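PDB 3GFV: uncharacterized ABC transporter solute-binding protein yclQ, which binds iron-free and ferric petrobactin, as well as the precursor 3,4-dihydroxybenzoic acid, and serves as the solute-binding component of the YclNOPQ ferric-petrobactin ABC transporter. Local coordinates for residues 119-123 and 135-139; 128-132 and 279-284; 160-164 and 198-202; 172-178 and 228-234; 268-274 and 286-291. All coordinates share one frame; numbering follows the deposited sequence.

Contact 1. Residues 119-123 and 135-139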
# COMPACT_ATOMS: atom_id res chain seq x y z
N ILE A 119 -6.25 1.31 -16.85
CA ILE A 119 -6.65 0.19 -16.03
C ILE A 119 -6.50 0.59 -14.57
O ILE A 119 -5.61 1.35 -14.20
CB ILE A 119 -5.82 -1.08 -16.34
CG1 ILE A 119 -4.33 -0.86 -16.02
CG2 ILE A 119 -6.05 -1.50 -17.82
CD1 ILE A 119 -3.44 -2.09 -16.19
N TYR A 120 -7.41 0.07 -13.76
CA TYR A 120 -7.37 0.25 -12.30
C TYR A 120 -6.70 -0.94 -11.63
O TYR A 120 -7.14 -2.09 -11.82
CB TYR A 120 -8.80 0.39 -11.83
CG TYR A 120 -8.96 0.56 -10.34
CD1 TYR A 120 -9.22 1.81 -9.80
CD2 TYR A 120 -8.91 -0.53 -9.49
CE1 TYR A 120 -9.40 1.98 -8.43
CE2 TYR A 120 -9.08 -0.38 -8.10
CZ TYR A 120 -9.32 0.89 -7.59
OH TYR A 120 -9.49 1.08 -6.24
N LEU A 121 -5.63 -0.69 -10.87
CA LEU A 121 -4.94 -1.77 -10.15
C LEU A 121 -4.80 -1.48 -8.65
O LEU A 121 -3.71 -1.56 -8.08
CB LEU A 121 -3.53 -2.01 -10.71
CG LEU A 121 -3.46 -2.47 -12.17
CD1 LEU A 121 -2.01 -2.72 -12.59
CD2 LEU A 121 -4.32 -3.72 -12.41
N GLY A 122 -5.89 -1.14 -7.99
CA GLY A 122 -5.81 -1.01 -6.53
C GLY A 122 -6.23 -2.27 -5.81
O GLY A 122 -7.13 -2.97 -6.25
N VAL A 123 -5.60 -2.55 -4.66
CA VAL A 123 -6.01 -3.70 -3.87
C VAL A 123 -7.41 -3.50 -3.31
O VAL A 123 -7.82 -2.37 -2.99
CB VAL A 123 -5.01 -4.03 -2.72
CG1 VAL A 123 -3.68 -4.54 -3.29
CG2 VAL A 123 -4.82 -2.82 -1.80
N ASP A 135 -3.61 -8.21 -9.51
CA ASP A 135 -2.95 -6.99 -10.02
C ASP A 135 -1.58 -7.33 -10.56
O ASP A 135 -1.22 -6.89 -11.66
CB ASP A 135 -2.79 -5.96 -8.90
CG ASP A 135 -4.11 -5.30 -8.53
OD1 ASP A 135 -5.14 -5.57 -9.21
OD2 ASP A 135 -4.13 -4.51 -7.54
N ALA A 136 -0.79 -8.06 -9.77
CA ALA A 136 0.56 -8.46 -10.18
C ALA A 136 0.51 -9.28 -11.46
O ALA A 136 1.28 -9.06 -12.41
CB ALA A 136 1.26 -9.26 -9.04
N GLU A 137 -0.38 -10.26 -11.50
CA GLU A 137 -0.48 -11.13 -12.68
C GLU A 137 -0.86 -10.35 -13.94
O GLU A 137 -0.43 -10.71 -15.06
CB GLU A 137 -1.47 -12.26 -12.43
CG GLU A 137 -0.94 -13.24 -11.40
CD GLU A 137 -1.95 -14.29 -11.00
OE1 GLU A 137 -3.16 -14.09 -11.28
OE2 GLU A 137 -1.54 -15.31 -10.41
N THR A 138 -1.66 -9.31 -13.76
CA THR A 138 -2.06 -8.45 -14.89
C THR A 138 -0.84 -7.75 -15.46
O THR A 138 -0.63 -7.70 -16.67
CB THR A 138 -3.16 -7.43 -14.47
OG1 THR A 138 -4.42 -8.10 -14.41
CG2 THR A 138 -3.25 -6.26 -15.45
N ILE A 139 -0.02 -7.19 -14.57
CA ILE A 139 1.22 -6.57 -15.01
C ILE A 139 2.13 -7.59 -15.72
O ILE A 139 2.69 -7.31 -16.78
CB ILE A 139 1.94 -5.87 -13.84
CG1 ILE A 139 1.09 -4.68 -13.39
CG2 ILE A 139 3.32 -5.41 -14.25
CD1 ILE A 139 1.62 -3.94 -12.15
O HOH W 1 -7.50 -4.78 -8.15
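The carboxylate of D135 is the flat group here, and L121 lies over one of its faces, with main chain above one oxygen and side chain near the other. L121 O sits only 3.0 Å from D135 OD2, above the carboxylate plane; both are acceptors, so this is close approach without a bond and probably costs something electrostatically. On the OD1 side, L121 CD2 comes to 3.8 Å from D135 OD1. A water gives one proton to D135 OD1 and the other to G122 O, 2.7 Å from each, bridging the helix side chain and the turn that leaves the strand.

Further along the helix the contact becomes wholly apolar. The two side chains of L121 and D135 run past each other in opposite directions, while L121 splits its methyls between two helix residues. L121 CD1 meets I139 CG1 at 3.8 Å, and L121 CD2 meets T138 CG2 at 4.1 Å. T138 CG2 stands anti to the backbone N (OG1 at chi1 -78°), which turns the methyl to the strand, and OG1 bonds back to S134 O within the helix. I119 CD1 lies 4.2 Å from T138 CG2. Both L121 and I139 also rest on S44 of helix 42-50.

The arrangement is that of a parallel alpha/beta lobe of a periplasmic binding protein: strand 118-120, outermost in its sheet, ends, the chain turns, and helix 128-142 folds back beside it.

Contact 2. Residues 128-132 and 279-284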
# COMPACT_ATOMS: atom_id res chain seq x y z
N TYR A 128 -7.81 -9.03 0.13
CA TYR A 128 -6.49 -8.47 -0.12
C TYR A 128 -5.64 -9.32 -1.10
O TYR A 128 -5.23 -8.84 -2.15
CB TYR A 128 -5.73 -8.20 1.19
CG TYR A 128 -4.61 -7.23 0.97
CD1 TYR A 128 -4.71 -5.91 1.37
CD2 TYR A 128 -3.46 -7.63 0.29
CE1 TYR A 128 -3.69 -5.01 1.13
CE2 TYR A 128 -2.44 -6.75 0.05
CZ TYR A 128 -2.55 -5.44 0.47
OH TYR A 128 -1.52 -4.57 0.22
N MSE A 129 -5.39 -10.58 -0.75
CA MSE A 129 -4.45 -11.39 -1.53
C MSE A 129 -5.00 -11.71 -2.91
O MSE A 129 -4.25 -11.75 -3.89
CB MSE A 129 -4.06 -12.65 -0.76
CG MSE A 129 -3.09 -12.37 0.39
SE MSE A 129 -1.60 -11.22 -0.13
CE MSE A 129 -0.62 -12.50 -1.29
N GLU A 130 -6.30 -11.92 -3.01
CA GLU A 130 -6.91 -12.17 -4.31
C GLU A 130 -6.62 -11.01 -5.26
O GLU A 130 -6.13 -11.22 -6.37
CB GLU A 130 -8.42 -12.38 -4.18
CG GLU A 130 -9.16 -12.52 -5.51
CD GLU A 130 -10.66 -12.77 -5.32
OE1 GLU A 130 -11.46 -11.95 -5.82
OE2 GLU A 130 -11.02 -13.77 -4.67
N SER A 131 -6.90 -9.79 -4.81
CA SER A 131 -6.70 -8.60 -5.63
C SER A 131 -5.21 -8.33 -5.84
O SER A 131 -4.79 -7.92 -6.94
CB SER A 131 -7.43 -7.36 -5.06
OG SER A 131 -6.91 -7.02 -3.80
N PHE A 132 -4.40 -8.55 -4.80
CA PHE A 132 -2.95 -8.38 -4.89
C PHE A 132 -2.38 -9.29 -5.98
O PHE A 132 -1.65 -8.87 -6.87
CB PHE A 132 -2.28 -8.73 -3.56
CG PHE A 132 -0.78 -8.56 -3.56
CD1 PHE A 132 -0.21 -7.31 -3.36
CD2 PHE A 132 0.07 -9.66 -3.72
CE1 PHE A 132 1.17 -7.15 -3.34
CE2 PHE A 132 1.45 -9.51 -3.72
CZ PHE A 132 2.01 -8.24 -3.51
N GLY A 279 0.68 -2.71 -2.07
CA GLY A 279 -0.03 -3.48 -3.08
C GLY A 279 0.86 -3.90 -4.23
O GLY A 279 0.36 -4.52 -5.16
N GLY A 280 2.15 -3.59 -4.16
CA GLY A 280 3.11 -3.99 -5.18
C GLY A 280 4.11 -5.02 -4.68
O GLY A 280 4.18 -5.31 -3.49
N LEU A 281 4.90 -5.59 -5.58
CA LEU A 281 5.83 -6.64 -5.17
C LEU A 281 6.87 -6.12 -4.18
O LEU A 281 7.24 -6.81 -3.24
CB LEU A 281 6.53 -7.26 -6.38
CG LEU A 281 5.63 -7.92 -7.43
CD1 LEU A 281 6.49 -8.40 -8.60
CD2 LEU A 281 4.79 -9.08 -6.85
N GLU A 282 7.34 -4.89 -4.36
CA GLU A 282 8.38 -4.37 -3.47
C GLU A 282 7.78 -3.91 -2.15
O GLU A 282 8.29 -4.23 -1.08
CB GLU A 282 9.14 -3.22 -4.11
CG GLU A 282 9.80 -3.64 -5.42
CD GLU A 282 10.64 -2.57 -6.08
OE1 GLU A 282 10.51 -1.39 -5.72
OE2 GLU A 282 11.44 -2.93 -6.99
N SER A 283 6.69 -3.15 -2.23
CA SER A 283 6.08 -2.64 -1.01
C SER A 283 5.59 -3.79 -0.13
O SER A 283 5.76 -3.76 1.09
CB SER A 283 4.97 -1.60 -1.29
OG SER A 283 4.09 -2.01 -2.32
N MSE A 284 5.03 -4.84 -0.74
CA MSE A 284 4.55 -5.97 0.06
C MSE A 284 5.74 -6.64 0.77
O MSE A 284 5.67 -6.99 1.95
CB MSE A 284 3.81 -6.97 -0.82
CG MSE A 284 3.51 -8.30 -0.17
SE MSE A 284 2.29 -8.21 1.38
CE MSE A 284 0.58 -8.27 0.49
O HOH W 2 1.22 -4.61 -0.10
O HOH W 3 0.39 -6.78 -6.77
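G279 meets the hydroxyl of Y128 and the ring of F132. Its backbone N donates to a water 2.8 Å away that is also hydrogen-bonded to Y128 OH, while G279 O lies 3.3 Å from F132 CE1. A second water donates to G279 O and to F132 O, and hovers above one face of the phenyl ring, toward its rim. One water thus joins hydroxyl to main chain, the other main chain to main chain, where the protein atoms do not bond directly.

G280 stands at the N-cap of the following helix. Its carbonyl oxygen lies at the edge of the F132 ring, near its plane, and S283 OG, three residues on, accepts from G280 N at 3.1 Å (150° at the hydrogen). L281 adds a light touch, L281 CD2 standing 4.4 Å from F132 CZ.

M284, a selenomethionine, closes the walk. CG points away from the backbone N (chi1 168°), and bends at the next two torsions bring the chain over F132 on the face opposite the water. M284 CE stands 4.0 Å from the centre of the F132 ring, nearly on its normal, a CH-pi contact; SE lies above the same face but farther off, making this a Met-aromatic pair. M284 CE also approaches Y128 CE2 to 3.4 Å and M129 SE to 3.7 Å.

Helix 146-170 closes over this cluster, with L153 against F132 and I156 against M284, L195 touches Y128 and M284, and T47 and D46 of helix 42-50 bond to the start of helix 281-296.

Contact 3. Residues 160-164 and 198-202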
# COMPACT_ATOMS: atom_id res chain seq x y z
N ILE A 160 4.77 -14.68 3.70
CA ILE A 160 3.51 -14.48 4.44
C ILE A 160 3.23 -15.65 5.40
O ILE A 160 2.84 -15.43 6.56
CB ILE A 160 2.33 -14.29 3.46
CG1 ILE A 160 2.39 -12.88 2.83
CG2 ILE A 160 0.99 -14.44 4.17
CD1 ILE A 160 1.38 -12.69 1.73
N ALA A 161 3.43 -16.87 4.92
CA ALA A 161 3.25 -18.04 5.80
C ALA A 161 4.17 -17.96 7.02
O ALA A 161 3.76 -18.29 8.15
CB ALA A 161 3.48 -19.33 5.06
N ASP A 162 5.40 -17.53 6.79
CA ASP A 162 6.39 -17.39 7.86
C ASP A 162 5.99 -16.33 8.91
O ASP A 162 6.14 -16.55 10.12
CB ASP A 162 7.77 -17.09 7.26
CG ASP A 162 8.81 -16.77 8.32
OD1 ASP A 162 9.23 -17.70 9.06
OD2 ASP A 162 9.23 -15.59 8.41
N VAL A 163 5.50 -15.17 8.47
CA VAL A 163 5.10 -14.14 9.44
C VAL A 163 3.83 -14.56 10.18
O VAL A 163 3.69 -14.32 11.38
CB VAL A 163 4.94 -12.73 8.81
CG1 VAL A 163 3.72 -12.67 7.92
CG2 VAL A 163 4.83 -11.65 9.93
N LYS A 164 2.94 -15.23 9.47
CA LYS A 164 1.70 -15.70 10.08
C LYS A 164 2.01 -16.73 11.16
O LYS A 164 1.42 -16.69 12.25
CB LYS A 164 0.75 -16.26 9.02
CG LYS A 164 -0.52 -16.87 9.58
CD LYS A 164 -1.51 -17.20 8.47
CE LYS A 164 -2.39 -18.38 8.89
NZ LYS A 164 -3.81 -18.18 8.50
N ASP A 198 -5.45 -9.70 8.42
CA ASP A 198 -6.10 -10.57 7.44
C ASP A 198 -5.10 -11.45 6.70
O ASP A 198 -5.42 -12.56 6.28
CB ASP A 198 -6.88 -9.74 6.42
CG ASP A 198 -7.94 -8.87 7.07
OD1 ASP A 198 -8.53 -9.30 8.09
OD2 ASP A 198 -8.17 -7.76 6.57
N VAL A 199 -3.89 -10.95 6.55
CA VAL A 199 -2.89 -11.62 5.72
C VAL A 199 -1.74 -12.10 6.60
O VAL A 199 -1.35 -13.27 6.52
CB VAL A 199 -2.36 -10.67 4.63
CG1 VAL A 199 -1.29 -11.34 3.80
CG2 VAL A 199 -3.51 -10.24 3.74
N PHE A 200 -1.23 -11.22 7.46
CA PHE A 200 -0.05 -11.53 8.25
C PHE A 200 -0.38 -12.29 9.53
O PHE A 200 0.53 -12.73 10.24
CB PHE A 200 0.75 -10.27 8.63
CG PHE A 200 1.21 -9.46 7.45
CD1 PHE A 200 1.28 -10.03 6.19
CD2 PHE A 200 1.57 -8.12 7.61
CE1 PHE A 200 1.69 -9.28 5.10
CE2 PHE A 200 2.00 -7.34 6.52
CZ PHE A 200 2.06 -7.92 5.26
N GLY A 201 -1.66 -12.40 9.85
CA GLY A 201 -2.08 -13.29 10.93
C GLY A 201 -2.04 -12.76 12.36
O GLY A 201 -2.22 -13.52 13.32
N VAL A 202 -1.80 -11.46 12.52
CA VAL A 202 -1.78 -10.87 13.87
C VAL A 202 -3.19 -10.87 14.45
O VAL A 202 -4.13 -10.40 13.82
CB VAL A 202 -1.18 -9.42 13.89
CG1 VAL A 202 -1.28 -8.79 15.29
CG2 VAL A 202 0.30 -9.43 13.38
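I160 and V199 make one tightly packed part of this contact. I160 CD1 comes to 3.6 Å from V199 CG1, and I160 CG2 sits 3.5 Å from V199 O, so one isoleucine presses on both the methyl and the carbonyl of the same residue. V163 carries the packing on to F200. A chi1 of 70° sets V163 CG1 between its own backbone N and carbonyl carbon, and that V163 methyl reaches F200 CB at 3.9 Å. The phenyl ring itself offers its edge to I160, CG1 of which is 4.3 Å from F200 CE1. The backbones close in at K164 and G201: K164 CA lies 3.2 Å from F200 O in a CA-H...O contact, and with G201 bringing no side chain, K164 CG can lie 4.1 Å from G201 CA.

Residues 160-164 belong to the long helix 146-170, the lobe-spanning helix expected of the Fe/B12 class of periplasmic binding proteins, and here the connection between helix 195-198 and strand 203-204 lies against it. Helix 281-296 fills in behind, with I288 touching both I160 and F200.

Toward solvent the fit changes character. The outer part of the K164 chain leads away from the loop, its NZ making a long, weak ion pair with E168.

Contact 4. Residues 172-178 and 228-234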
# COMPACT_ATOMS: atom_id res chain seq x y z
N LYS A 172 -0.40 -13.35 21.25
CA LYS A 172 -0.49 -11.94 21.63
C LYS A 172 -1.32 -11.25 20.56
O LYS A 172 -1.46 -11.78 19.45
CB LYS A 172 0.90 -11.31 21.64
CG LYS A 172 1.86 -11.91 22.67
CD LYS A 172 1.42 -11.57 24.09
CE LYS A 172 2.35 -12.21 25.11
NZ LYS A 172 1.94 -11.86 26.51
N ASN A 173 -1.84 -10.06 20.86
CA ASN A 173 -2.67 -9.38 19.87
C ASN A 173 -2.04 -8.06 19.42
O ASN A 173 -0.99 -7.66 19.93
CB ASN A 173 -4.10 -9.16 20.37
CG ASN A 173 -4.14 -8.30 21.62
OD1 ASN A 173 -3.32 -7.40 21.78
ND2 ASN A 173 -5.11 -8.56 22.50
N GLY A 174 -2.67 -7.42 18.44
CA GLY A 174 -2.13 -6.18 17.89
C GLY A 174 -3.23 -5.19 17.58
O GLY A 174 -4.36 -5.56 17.21
N LEU A 175 -2.90 -3.91 17.73
CA LEU A 175 -3.78 -2.83 17.31
C LEU A 175 -3.04 -1.97 16.28
O LEU A 175 -1.87 -1.65 16.48
CB LEU A 175 -4.18 -1.98 18.51
CG LEU A 175 -4.97 -0.70 18.21
CD1 LEU A 175 -6.36 -1.05 17.66
CD2 LEU A 175 -5.09 0.22 19.48
N VAL A 176 -3.72 -1.61 15.20
CA VAL A 176 -3.13 -0.73 14.18
C VAL A 176 -3.75 0.65 14.25
O VAL A 176 -4.98 0.79 14.16
CB VAL A 176 -3.37 -1.31 12.76
CG1 VAL A 176 -2.68 -0.44 11.70
CG2 VAL A 176 -2.86 -2.75 12.67
N ILE A 177 -2.92 1.68 14.39
CA ILE A 177 -3.43 3.06 14.46
C ILE A 177 -2.69 3.96 13.50
O ILE A 177 -1.53 3.72 13.18
CB ILE A 177 -3.34 3.70 15.85
CG1 ILE A 177 -1.89 3.72 16.38
CG2 ILE A 177 -4.33 3.01 16.84
CD1 ILE A 177 -1.69 4.50 17.65
N MSE A 178 -3.37 5.02 13.06
CA MSE A 178 -2.71 6.06 12.30
C MSE A 178 -2.86 7.38 13.05
O MSE A 178 -3.95 7.70 13.56
CB MSE A 178 -3.27 6.15 10.87
CG MSE A 178 -2.63 7.25 10.06
SE MSE A 178 -3.29 7.15 8.20
CE MSE A 178 -5.00 7.92 8.55
N PRO A 228 -3.48 -3.35 23.73
CA PRO A 228 -2.86 -4.26 22.76
C PRO A 228 -1.46 -4.68 23.19
O PRO A 228 -0.73 -3.89 23.79
CB PRO A 228 -2.75 -3.39 21.50
CG PRO A 228 -2.56 -1.97 22.09
CD PRO A 228 -3.54 -1.96 23.26
N ASP A 229 -1.08 -5.91 22.88
CA ASP A 229 0.29 -6.38 23.15
C ASP A 229 1.29 -5.77 22.18
O ASP A 229 2.43 -5.48 22.55
CB ASP A 229 0.32 -7.91 23.00
CG ASP A 229 -0.62 -8.59 23.96
OD1 ASP A 229 -0.59 -8.21 25.16
OD2 ASP A 229 -1.42 -9.45 23.52
N TYR A 230 0.85 -5.58 20.93
CA TYR A 230 1.65 -4.94 19.88
C TYR A 230 0.89 -3.76 19.31
O TYR A 230 -0.31 -3.85 19.08
CB TYR A 230 2.01 -5.92 18.75
CG TYR A 230 2.99 -6.95 19.21
CD1 TYR A 230 4.36 -6.81 18.94
CD2 TYR A 230 2.57 -8.02 20.01
CE1 TYR A 230 5.27 -7.75 19.41
CE2 TYR A 230 3.48 -8.94 20.49
CZ TYR A 230 4.82 -8.81 20.19
OH TYR A 230 5.72 -9.74 20.68
N LEU A 231 1.59 -2.65 19.10
CA LEU A 231 0.94 -1.45 18.58
C LEU A 231 1.65 -1.02 17.29
O LEU A 231 2.82 -0.65 17.31
CB LEU A 231 0.97 -0.33 19.62
CG LEU A 231 0.31 1.00 19.20
CD1 LEU A 231 -1.18 0.84 18.97
CD2 LEU A 231 0.56 2.07 20.29
N PHE A 232 0.92 -1.11 16.18
CA PHE A 232 1.46 -0.74 14.87
C PHE A 232 1.04 0.68 14.56
O PHE A 232 -0.16 0.98 14.55
CB PHE A 232 0.90 -1.69 13.82
CG PHE A 232 1.33 -3.12 14.00
CD1 PHE A 232 2.49 -3.58 13.40
CD2 PHE A 232 0.59 -3.99 14.80
CE1 PHE A 232 2.90 -4.92 13.55
CE2 PHE A 232 1.00 -5.32 14.96
CZ PHE A 232 2.16 -5.77 14.36
N VAL A 233 2.01 1.55 14.32
CA VAL A 233 1.70 2.97 14.13
C VAL A 233 2.11 3.47 12.75
O VAL A 233 3.26 3.26 12.31
CB VAL A 233 2.42 3.83 15.16
CG1 VAL A 233 2.05 5.28 15.00
CG2 VAL A 233 2.05 3.35 16.57
N ILE A 234 1.19 4.18 12.10
CA ILE A 234 1.46 4.87 10.83
C ILE A 234 1.21 6.33 11.09
O ILE A 234 0.23 6.68 11.75
CB ILE A 234 0.53 4.36 9.72
CG1 ILE A 234 0.88 2.91 9.40
CG2 ILE A 234 0.66 5.20 8.44
CD1 ILE A 234 -0.27 2.17 8.79
O HOH W 4 2.06 -8.62 26.51
O HOH W 5 -0.28 -10.27 27.05
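Strands 173-178 and 230-234 run parallel, their axes 4.7 Å apart at closest approach with directions 20° from each other, and L175 and I177 each donate to and accept from the partner strand through N and O. At the N-terminal end of the pair, N173 and D229 grip each other twice: N173 N donates to the anti lone pair of D229 OD2 at 2.8 Å, and D229 N donates to N173 OD1 at 2.9 Å. Amide and carboxylate planes are 17° apart. A chi1 of 61° folds the N173 amide back between its own N and carbonyl carbon to reach D229. Two waters link D229 OD1 to K172 NZ, whose charges otherwise stand 4.6 Å apart.

On one sheet face, L175 CB packs on P228 CB at 3.6 Å, and I177 reaches both L231 and V233, I177 CD1 lying 3.9 Å from L231 CD1. On the other, V176 CG2 meets F232 CB at 4.1 Å; the F232 and Y230 rings turn edges to L175 O and N173 O.

Strands 183-187 and 203-204 pair with strand 173-180, strand 266-268 continues the sheet beyond 230-235, and I196 of helix 195-198 lies against V176 and F232.

Contact 5. Residues 268-274 and 286-291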
# COMPACT_ATOMS: atom_id res chain seq x y z
N TYR A 268 6.92 1.10 14.58
CA TYR A 268 6.77 2.31 13.78
C TYR A 268 6.95 1.93 12.31
O TYR A 268 8.07 1.71 11.84
CB TYR A 268 7.78 3.37 14.19
CG TYR A 268 7.63 3.77 15.63
CD1 TYR A 268 6.75 4.76 16.00
CD2 TYR A 268 8.33 3.10 16.63
CE1 TYR A 268 6.59 5.12 17.34
CE2 TYR A 268 8.18 3.46 17.96
CZ TYR A 268 7.31 4.47 18.30
OH TYR A 268 7.15 4.82 19.62
N LEU A 269 5.84 1.83 11.61
CA LEU A 269 5.85 1.41 10.21
C LEU A 269 6.38 2.56 9.35
O LEU A 269 6.36 3.71 9.77
CB LEU A 269 4.46 0.95 9.77
CG LEU A 269 3.96 -0.32 10.49
CD1 LEU A 269 2.49 -0.63 10.17
CD2 LEU A 269 4.88 -1.55 10.24
N ASP A 270 6.88 2.23 8.16
CA ASP A 270 7.35 3.25 7.22
C ASP A 270 6.14 3.98 6.66
O ASP A 270 5.54 3.54 5.69
CB ASP A 270 8.15 2.53 6.13
CG ASP A 270 8.53 3.42 4.95
OD1 ASP A 270 8.27 4.64 4.95
OD2 ASP A 270 9.09 2.86 3.99
N SER A 271 5.79 5.12 7.27
CA SER A 271 4.50 5.74 7.01
C SER A 271 4.29 6.10 5.55
O SER A 271 3.21 5.88 4.99
CB SER A 271 4.31 6.97 7.89
OG SER A 271 4.42 6.62 9.28
N ALA A 272 5.32 6.65 4.92
CA ALA A 272 5.21 7.01 3.50
C ALA A 272 4.84 5.81 2.62
O ALA A 272 3.95 5.89 1.78
CB ALA A 272 6.51 7.68 3.00
N THR A 273 5.51 4.68 2.83
CA THR A 273 5.18 3.49 2.06
C THR A 273 3.78 2.97 2.37
O THR A 273 3.00 2.66 1.47
CB THR A 273 6.23 2.39 2.30
OG1 THR A 273 7.49 2.85 1.79
CG2 THR A 273 5.85 1.08 1.60
N TRP A 274 3.43 2.92 3.67
CA TRP A 274 2.14 2.37 4.06
C TRP A 274 0.95 3.23 3.65
O TRP A 274 -0.10 2.70 3.27
CB TRP A 274 2.11 2.07 5.57
CG TRP A 274 2.87 0.85 5.94
CD1 TRP A 274 4.22 0.69 5.93
CD2 TRP A 274 2.32 -0.40 6.37
NE1 TRP A 274 4.55 -0.59 6.33
CE2 TRP A 274 3.40 -1.29 6.57
CE3 TRP A 274 1.01 -0.87 6.57
CZ2 TRP A 274 3.22 -2.61 7.01
CZ3 TRP A 274 0.83 -2.18 7.00
CH2 TRP A 274 1.93 -3.03 7.21
N GLN A 286 8.58 -5.37 1.63
CA GLN A 286 8.99 -4.50 2.71
C GLN A 286 8.05 -4.62 3.90
O GLN A 286 8.50 -4.75 5.05
CB GLN A 286 9.01 -3.04 2.25
CG GLN A 286 9.48 -2.13 3.37
CD GLN A 286 9.36 -0.66 3.02
OE1 GLN A 286 9.77 -0.22 1.94
NE2 GLN A 286 8.80 0.10 3.95
N MSE A 287 6.75 -4.58 3.62
CA MSE A 287 5.73 -4.54 4.66
C MSE A 287 5.76 -5.82 5.48
O MSE A 287 5.66 -5.77 6.74
CB MSE A 287 4.33 -4.27 4.08
CG MSE A 287 4.18 -2.83 3.56
SE MSE A 287 2.76 -2.69 2.23
CE MSE A 287 1.27 -2.82 3.37
N ILE A 288 5.89 -6.95 4.82
CA ILE A 288 6.02 -8.21 5.56
C ILE A 288 7.19 -8.14 6.52
O ILE A 288 7.07 -8.46 7.71
CB ILE A 288 6.17 -9.40 4.61
CG1 ILE A 288 4.90 -9.57 3.77
CG2 ILE A 288 6.51 -10.72 5.39
CD1 ILE A 288 5.13 -10.42 2.51
N LYS A 289 8.34 -7.69 6.02
CA LYS A 289 9.56 -7.67 6.82
C LYS A 289 9.46 -6.72 8.01
O LYS A 289 9.95 -7.03 9.10
CB LYS A 289 10.77 -7.30 5.96
CG LYS A 289 12.05 -7.11 6.77
CD LYS A 289 13.21 -6.60 5.92
CE LYS A 289 14.38 -6.12 6.78
NZ LYS A 289 14.81 -7.16 7.77
N GLU A 290 8.82 -5.57 7.82
CA GLU A 290 8.62 -4.67 8.95
C GLU A 290 7.79 -5.32 10.06
O GLU A 290 8.10 -5.17 11.24
CB GLU A 290 7.90 -3.38 8.53
CG GLU A 290 8.68 -2.50 7.57
CD GLU A 290 7.87 -1.26 7.20
OE1 GLU A 290 7.81 -0.36 8.03
OE2 GLU A 290 7.29 -1.21 6.11
N VAL A 291 6.72 -6.02 9.67
CA VAL A 291 5.85 -6.68 10.65
C VAL A 291 6.59 -7.83 11.35
O VAL A 291 6.56 -7.96 12.59
CB VAL A 291 4.51 -7.12 10.01
CG1 VAL A 291 3.66 -7.92 11.00
CG2 VAL A 291 3.71 -5.89 9.55
O HOH W 6 9.07 -0.57 10.52
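W274 lies flat beneath M287, a selenomethionine, in a Met-aromatic contact that packs the start of helix 271-276 against helix 281-296 of the periplasmic binding protein fold. The two side chains approach from opposite directions: M287 CE stands 3.7 Å from the centre of the six-membered ring of W274, 10° off its normal, a CH-pi contact, with SE above the same face at 4.7 Å. L269 CD1 covers the other face, so the indole is sandwiched. I196 also touches W274 and L269.

E290 slides past the indole with its carboxylate steeply turned to the ring, 77° between planes. With CG anti to its carbonyl carbon and the chain extended beyond, it carries its two oxygens to different donors. E290 OE1 takes D270 N at 2.8 Å through its syn lone pair and also receives a water shared with Y268 O. D270 is the N-cap of helix 271-276; T273 OG1 donates to D270 OD2 at 2.7 Å, while the capping bond from T273 N is weak.

In one of its two modelled conformers, Q286 lays its amide almost coplanar with the D270 carboxylate, and Q286 NE2 donates to D270 OD2 at 2.8 Å and to E290 OE2 at 2.9 Å. W274 NE1 also donates to E290 OE2, at 2.8 Å, from the face of the carboxylate opposite Q286 NE2.

In the fold
Contacts 1 and 4 mark the extremes, their centres 29 Å apart on opposite sides of the chain's centre: one beside the N-terminal parallel sheet, the other inside the C-terminal mixed sheet. Contacts 2, 3 and 5 lie between, neighbouring centres 13 to 14 Å apart. Helix 128-142 serves contacts 1 and 2, helix 281-296 serves 2 and 5, and F200 of contact 3 packs on M284 and V291 from those two. Contact 5 meets contact 4 where L269 N probably bonds to V233 O. Along the chain, contacts 3 and 4 interleave inside the long loop closed by contact 2. The C-terminal helix thus returns to join both lobes of the binding protein.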